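Local atomic coordinates of oxidized polyvinyl alcohol hydrolase (Pseudomonas sp. VM15C, PDB entry 3WWC), a protein that hydrolyses beta-diketones such as 4,6-nonanedione and cleaves oxidized polyvinyl alcohol in the second step of polyvinyl alcohol degradation. Residues 243-251 and 316-327. The protein carries 1 engineered substitution. Numbering follows the deposited sequence.
Sequences KVGPLIVMT and WALDTLASHPKG
Trp316 meets Met250 through CZ3 and CH2 of its six-membered ring, an oblique Met-aromatic contact in which Met250 SD lies 4.6 Å from the ring centroid and Met250 CE comes within 3.5 Å of Trp316 CZ3. Met250 extends straight from the strand, resting its sulfur on Ala317 CB, and bends only at its last torsion (chi3 -75°), which brings the methyl against both these two ring carbons and CG2 of Thr320. Thr320 OG1 bonds back to Trp316 O, 2.7 Å away, from the face opposite to that used by its own backbone N, and this leaves CG2 for the methionine. Next in the helix, Leu321 CD2 reaches Ile248 CG1 at 3.9 Å. Beyond the helix, His324 CB packs against Ile248 CD1 and CG2, 3.9 Å from each, so the isoleucine is gripped from both helix and loop. Lys326 runs extended to CE, then bends (chi4 64°) to bring NZ 2.7 Å from Pro246 O; the same ammonium also bonds Ser191 O and Trp194 O. A methionine in its place would probably leave these three carbonyls without their shared donor and let the loop drift from Pro246. The pairing illustrates alpha/beta-hydrolase architecture: residues 316-322 of helix 310-322 run nearly antiparallel (157°) to strand residues 247-251, packing against one face of the central sheet, where Leu198, Phe172 and Cys297 of neighbouring strands add to the apolar layer.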
ATOM      1  N   LYS A 243       1.501  -3.406  19.120  1.00 16.68           N
ATOM      2  CA  LYS A 243       2.874  -3.166  18.684  1.00 17.25           C
ATOM      3  C   LYS A 243       3.183  -3.847  17.372  1.00 17.69           C
ATOM      4  O   LYS A 243       2.826  -5.020  17.143  1.00 19.95           O
ATOM      5  CB  LYS A 243       3.886  -3.642  19.714  1.00 21.44           C
ATOM      6  CG  LYS A 243       5.251  -3.019  19.443  1.00 25.26           C
ATOM      7  CD  LYS A 243       6.265  -3.261  20.530  1.00 29.66           C
ATOM      8  CE  LYS A 243       7.538  -2.505  20.165  1.00 31.43           C
ATOM      9  NZ  LYS A 243       8.574  -2.647  21.248  1.00 35.59           N
ATOM     10  N   VAL A 244       3.801  -3.098  16.473  1.00 14.07           N
ATOM     11  CA  VAL A 244       4.184  -3.680  15.188  1.00 12.94           C
ATOM     12  C   VAL A 244       5.688  -3.754  15.118  1.00 13.00           C
ATOM     13  O   VAL A 244       6.412  -3.116  15.892  1.00 12.04           O
ATOM     14  CB  VAL A 244       3.620  -2.870  13.929  1.00 14.18           C
ATOM     15  CG1 VAL A 244       2.119  -2.866  13.969  1.00 16.62           C
ATOM     16  CG2 VAL A 244       4.178  -1.461  13.850  1.00 15.72           C
ATOM     17  N   GLY A 245       6.153  -4.603  14.214  1.00 11.50           N
ATOM     18  CA  GLY A 245       7.566  -4.776  13.932  1.00 11.58           C
ATOM     19  C   GLY A 245       8.178  -3.474  13.397  1.00 12.12           C
ATOM     20  O   GLY A 245       7.455  -2.519  13.035  1.00 10.98           O
ATOM     21  N   PRO A 246       9.496  -3.410  13.266  1.00 11.67           N
ATOM     22  CA  PRO A 246      10.196  -2.214  12.805  1.00 10.18           C
ATOM     23  C   PRO A 246       9.920  -1.874  11.350  1.00  8.73           C
ATOM     24  O   PRO A 246      10.134  -2.717  10.463  1.00 11.23           O
ATOM     25  CB  PRO A 246      11.656  -2.561  13.022  1.00 11.78           C
ATOM     26  CG  PRO A 246      11.641  -3.658  13.943  1.00 14.90           C
ATOM     27  CD  PRO A 246      10.445  -4.460  13.671  1.00 12.71           C
ATOM     28  N   LEU A 247       9.487  -0.637  11.096  1.00  9.02           N
ATOM     29  CA  LEU A 247       9.129  -0.192   9.762  1.00  8.43           C
ATOM     30  C   LEU A 247       9.460   1.258   9.535  1.00  8.85           C
ATOM     31  O   LEU A 247       9.669   2.017  10.479  1.00  8.98           O
ATOM     32  CB  LEU A 247       7.588  -0.242   9.579  1.00  8.35           C
ATOM     33  CG  LEU A 247       6.887  -1.595   9.724  1.00  8.64           C
ATOM     34  CD1 LEU A 247       5.352  -1.344   9.797  1.00  8.19           C
ATOM     35  CD2 LEU A 247       7.227  -2.530   8.555  1.00 10.83           C
ATOM     36  N   ILE A 248       9.479   1.627   8.256  1.00  7.25           N
ATOM     37  CA  ILE A 248       9.417   3.018   7.877  1.00  7.92           C
ATOM     38  C   ILE A 248       8.190   3.100   6.949  1.00  8.60           C
ATOM     39  O   ILE A 248       8.048   2.311   6.012  1.00  9.03           O
ATOM     40  CB  ILE A 248      10.678   3.583   7.220  1.00  8.36           C
ATOM     41  CG1 ILE A 248      10.364   4.998   6.720  1.00  9.01           C
ATOM     42  CG2 ILE A 248      11.208   2.665   6.086  1.00  8.08           C
ATOM     43  CD1 ILE A 248      11.637   5.810   6.377  1.00 10.17           C
ATOM     44  N   VAL A 249       7.261   3.996   7.263  1.00  8.12           N
ATOM     45  CA  VAL A 249       6.047   4.131   6.463  1.00  8.19           C
ATOM     46  C   VAL A 249       5.925   5.552   6.000  1.00  8.06           C
ATOM     47  O   VAL A 249       6.026   6.502   6.806  1.00  9.46           O
ATOM     48  CB  VAL A 249       4.801   3.761   7.286  1.00  8.19           C
ATOM     49  CG1 VAL A 249       3.532   3.871   6.425  1.00  9.56           C
ATOM     50  CG2 VAL A 249       4.954   2.322   7.848  1.00  9.23           C
ATOM     51  N   MET A 250       5.699   5.719   4.709  1.00  6.89           N
ATOM     52  CA  MET A 250       5.522   7.057   4.115  1.00  7.40           C
ATOM     53  C   MET A 250       4.103   7.117   3.544  1.00  7.58           C
ATOM     54  O   MET A 250       3.807   6.462   2.544  1.00  8.49           O
ATOM     55  CB  MET A 250       6.537   7.276   2.996  1.00  9.14           C
ATOM     56  CG  MET A 250       6.415   8.714   2.454  1.00 11.29           C
ATOM     57  SD  MET A 250       7.617   9.021   1.081  1.00 13.34           S
ATOM     58  CE  MET A 250       9.114   9.155   2.018  1.00 12.69           C
ATOM     59  N   THR A 251       3.247   7.885   4.208  1.00  7.69           N
ATOM     60  CA  THR A 251       1.846   8.027   3.779  1.00  8.61           C
ATOM     61  C   THR A 251       1.708   9.292   2.966  1.00  8.20           C
ATOM     62  O   THR A 251       2.196  10.348   3.393  1.00  9.36           O
ATOM     63  CB  THR A 251       0.939   8.120   4.971  1.00  9.05           C
ATOM     64  OG1 THR A 251       1.086   6.934   5.784  1.00  8.94           O
ATOM     65  CG2 THR A 251      -0.522   8.254   4.521  1.00  8.71           C
ATOM     66  N   TRP A 316      13.007   9.596  -4.883  1.00  9.27           N
ATOM     67  CA  TRP A 316      13.156  10.172  -3.531  1.00  8.46           C
ATOM     68  C   TRP A 316      12.447   9.303  -2.491  1.00  8.11           C
ATOM     69  O   TRP A 316      13.007   8.998  -1.409  1.00  8.73           O
ATOM     70  CB  TRP A 316      12.577  11.599  -3.485  1.00  9.34           C
ATOM     71  CG  TRP A 316      12.591  12.178  -2.104  1.00 10.69           C
ATOM     72  CD1 TRP A 316      13.682  12.704  -1.439  1.00 10.71           C
ATOM     73  CD2 TRP A 316      11.517  12.171  -1.163  1.00 10.06           C
ATOM     74  NE1 TRP A 316      13.339  13.025  -0.143  1.00 11.46           N
ATOM     75  CE2 TRP A 316      12.022  12.699   0.059  1.00 11.69           C
ATOM     76  CE3 TRP A 316      10.181  11.772  -1.216  1.00 10.68           C
ATOM     77  CZ2 TRP A 316      11.233  12.823   1.195  1.00 12.49           C
ATOM     78  CZ3 TRP A 316       9.400  11.901  -0.080  1.00 12.82           C
ATOM     79  CH2 TRP A 316       9.936  12.424   1.111  1.00 12.91           C
ATOM     80  N   ALA A 317      11.223   8.882  -2.808  1.00  7.86           N
ATOM     81  CA  ALA A 317      10.481   8.085  -1.810  1.00  7.56           C
ATOM     82  C   ALA A 317      11.133   6.740  -1.561  1.00  8.50           C
ATOM     83  O   ALA A 317      11.331   6.366  -0.399  1.00  9.34           O
ATOM     84  CB  ALA A 317       8.991   7.894  -2.294  1.00  8.46           C
ATOM     85  N   LEU A 318      11.502   5.997  -2.615  1.00  7.91           N
ATOM     86  CA  LEU A 318      12.109   4.695  -2.386  1.00  8.79           C
ATOM     87  C   LEU A 318      13.460   4.808  -1.741  1.00  9.17           C
ATOM     88  O   LEU A 318      13.753   4.029  -0.843  1.00  9.16           O
ATOM     89  CB  LEU A 318      12.180   3.886  -3.697  1.00  9.06           C
ATOM     90  CG  LEU A 318      11.028   2.841  -3.891  1.00  9.63           C
ATOM     91  CD1 LEU A 318      11.015   1.727  -2.840  1.00 10.13           C
ATOM     92  CD2 LEU A 318       9.717   3.605  -3.888  1.00 11.18           C
ATOM     93  N   ASP A 319      14.259   5.792  -2.124  1.00  8.77           N
ATOM     94  CA  ASP A 319      15.562   5.928  -1.483  1.00  9.03           C
ATOM     95  C   ASP A 319      15.416   6.360  -0.040  1.00  9.58           C
ATOM     96  O   ASP A 319      16.277   6.013   0.790  1.00 10.55           O
ATOM     97  CB  ASP A 319      16.439   6.929  -2.247  1.00 10.00           C
ATOM     98  CG  ASP A 319      16.829   6.425  -3.622  1.00 10.20           C
ATOM     99  OD1 ASP A 319      16.594   5.259  -3.958  1.00 10.23           O
ATOM    100  OD2 ASP A 319      17.378   7.232  -4.424  1.00 10.70           O
ATOM    101  N   THR A 320      14.351   7.100   0.305  1.00  8.32           N
ATOM    102  CA  THR A 320      14.096   7.491   1.696  1.00  9.38           C
ATOM    103  C   THR A 320      13.730   6.238   2.485  1.00  8.84           C
ATOM    104  O   THR A 320      14.264   5.997   3.597  1.00  8.98           O
ATOM    105  CB  THR A 320      12.944   8.474   1.761  1.00  8.33           C
ATOM    106  OG1 THR A 320      13.360   9.728   1.166  1.00  9.93           O
ATOM    107  CG2 THR A 320      12.534   8.723   3.228  1.00  9.94           C
ATOM    108  N   LEU A 321      12.846   5.388   1.937  1.00  8.63           N
ATOM    109  CA  LEU A 321      12.527   4.150   2.656  1.00  8.66           C
ATOM    110  C   LEU A 321      13.807   3.284   2.830  1.00  9.26           C
ATOM    111  O   LEU A 321      14.072   2.766   3.931  1.00  7.92           O
ATOM    112  CB  LEU A 321      11.473   3.306   1.878  1.00  8.97           C
ATOM    113  CG  LEU A 321      10.135   3.992   1.629  1.00  9.59           C
ATOM    114  CD1 LEU A 321       9.256   2.971   0.887  1.00 10.85           C
ATOM    115  CD2 LEU A 321       9.446   4.387   2.931  1.00 12.67           C
ATOM    116  N   ALA A 322      14.613   3.164   1.778  1.00  9.07           N
ATOM    117  CA  ALA A 322      15.837   2.331   1.839  1.00  9.20           C
ATOM    118  C   ALA A 322      16.884   2.881   2.817  1.00 10.23           C
ATOM    119  O   ALA A 322      17.760   2.146   3.259  1.00 11.74           O
ATOM    120  CB  ALA A 322      16.443   2.204   0.395  1.00 10.05           C
ATOM    121  N   SER A 323      16.754   4.144   3.172  1.00  9.03           N
ATOM    122  CA  SER A 323      17.683   4.721   4.172  1.00 10.72           C
ATOM    123  C   SER A 323      17.387   4.227   5.574  1.00 11.68           C
ATOM    124  O   SER A 323      18.126   4.538   6.532  1.00 12.67           O
ATOM    125  CB  SER A 323      17.611   6.253   4.132  1.00 10.71           C
ATOM    126  OG  SER A 323      16.460   6.791   4.774  1.00 11.99           O
ATOM    127  N   HIS A 324      16.294   3.506   5.739  1.00 10.26           N
ATOM    128  CA  HIS A 324      15.923   2.992   7.051  1.00 11.23           C
ATOM    129  C   HIS A 324      15.701   1.497   6.921  1.00 10.42           C
ATOM    130  O   HIS A 324      14.562   1.024   6.940  1.00 10.62           O
ATOM    131  CB  HIS A 324      14.651   3.680   7.523  1.00 11.82           C
ATOM    132  CG  HIS A 324      14.424   3.536   8.993  1.00 11.18           C
ATOM    133  ND1 HIS A 324      15.223   4.189   9.907  1.00 12.45           N
ATOM    134  CD2 HIS A 324      13.571   2.763   9.704  1.00 11.27           C
ATOM    135  CE1 HIS A 324      14.871   3.815  11.126  1.00 12.30           C
ATOM    136  NE2 HIS A 324      13.874   2.958  11.039  1.00 13.01           N
ATOM    137  N   PRO A 325      16.789   0.713   6.802  1.00 10.11           N
ATOM    138  CA  PRO A 325      16.650  -0.732   6.671  1.00  9.68           C
ATOM    139  C   PRO A 325      16.020  -1.307   7.954  1.00  9.76           C
ATOM    140  O   PRO A 325      16.177  -0.759   9.054  1.00 10.56           O
ATOM    141  CB  PRO A 325      18.081  -1.216   6.388  1.00 10.96           C
ATOM    142  CG  PRO A 325      18.943  -0.159   7.076  1.00 10.02           C
ATOM    143  CD  PRO A 325      18.200   1.150   6.785  1.00 11.25           C
ATOM    144  N   LYS A 326      15.315  -2.421   7.815  1.00  9.50           N
ATOM    145  CA  LYS A 326      14.574  -2.998   8.902  1.00 10.23           C
ATOM    146  C   LYS A 326      15.402  -3.211  10.163  1.00 12.11           C
ATOM    147  O   LYS A 326      16.463  -3.829  10.111  1.00 13.14           O
ATOM    148  CB  LYS A 326      13.962  -4.319   8.459  1.00 10.09           C
ATOM    149  CG  LYS A 326      12.841  -4.741   9.414  1.00  9.15           C
ATOM    150  CD  LYS A 326      12.143  -5.949   8.922  1.00 10.57           C
ATOM    151  CE  LYS A 326      10.955  -6.320   9.769  1.00 11.36           C
ATOM    152  NZ  LYS A 326       9.831  -5.289   9.775  1.00 10.82           N
ATOM    153  N   GLY A 327      14.927  -2.628  11.248  1.00 12.18           N
ATOM    154  CA  GLY A 327      15.610  -2.775  12.551  1.00 13.35           C
ATOM    155  C   GLY A 327      16.497  -1.608  12.883  1.00 15.47           C
ATOM    156  O   GLY A 327      17.114  -1.602  13.955  1.00 17.41           O
TER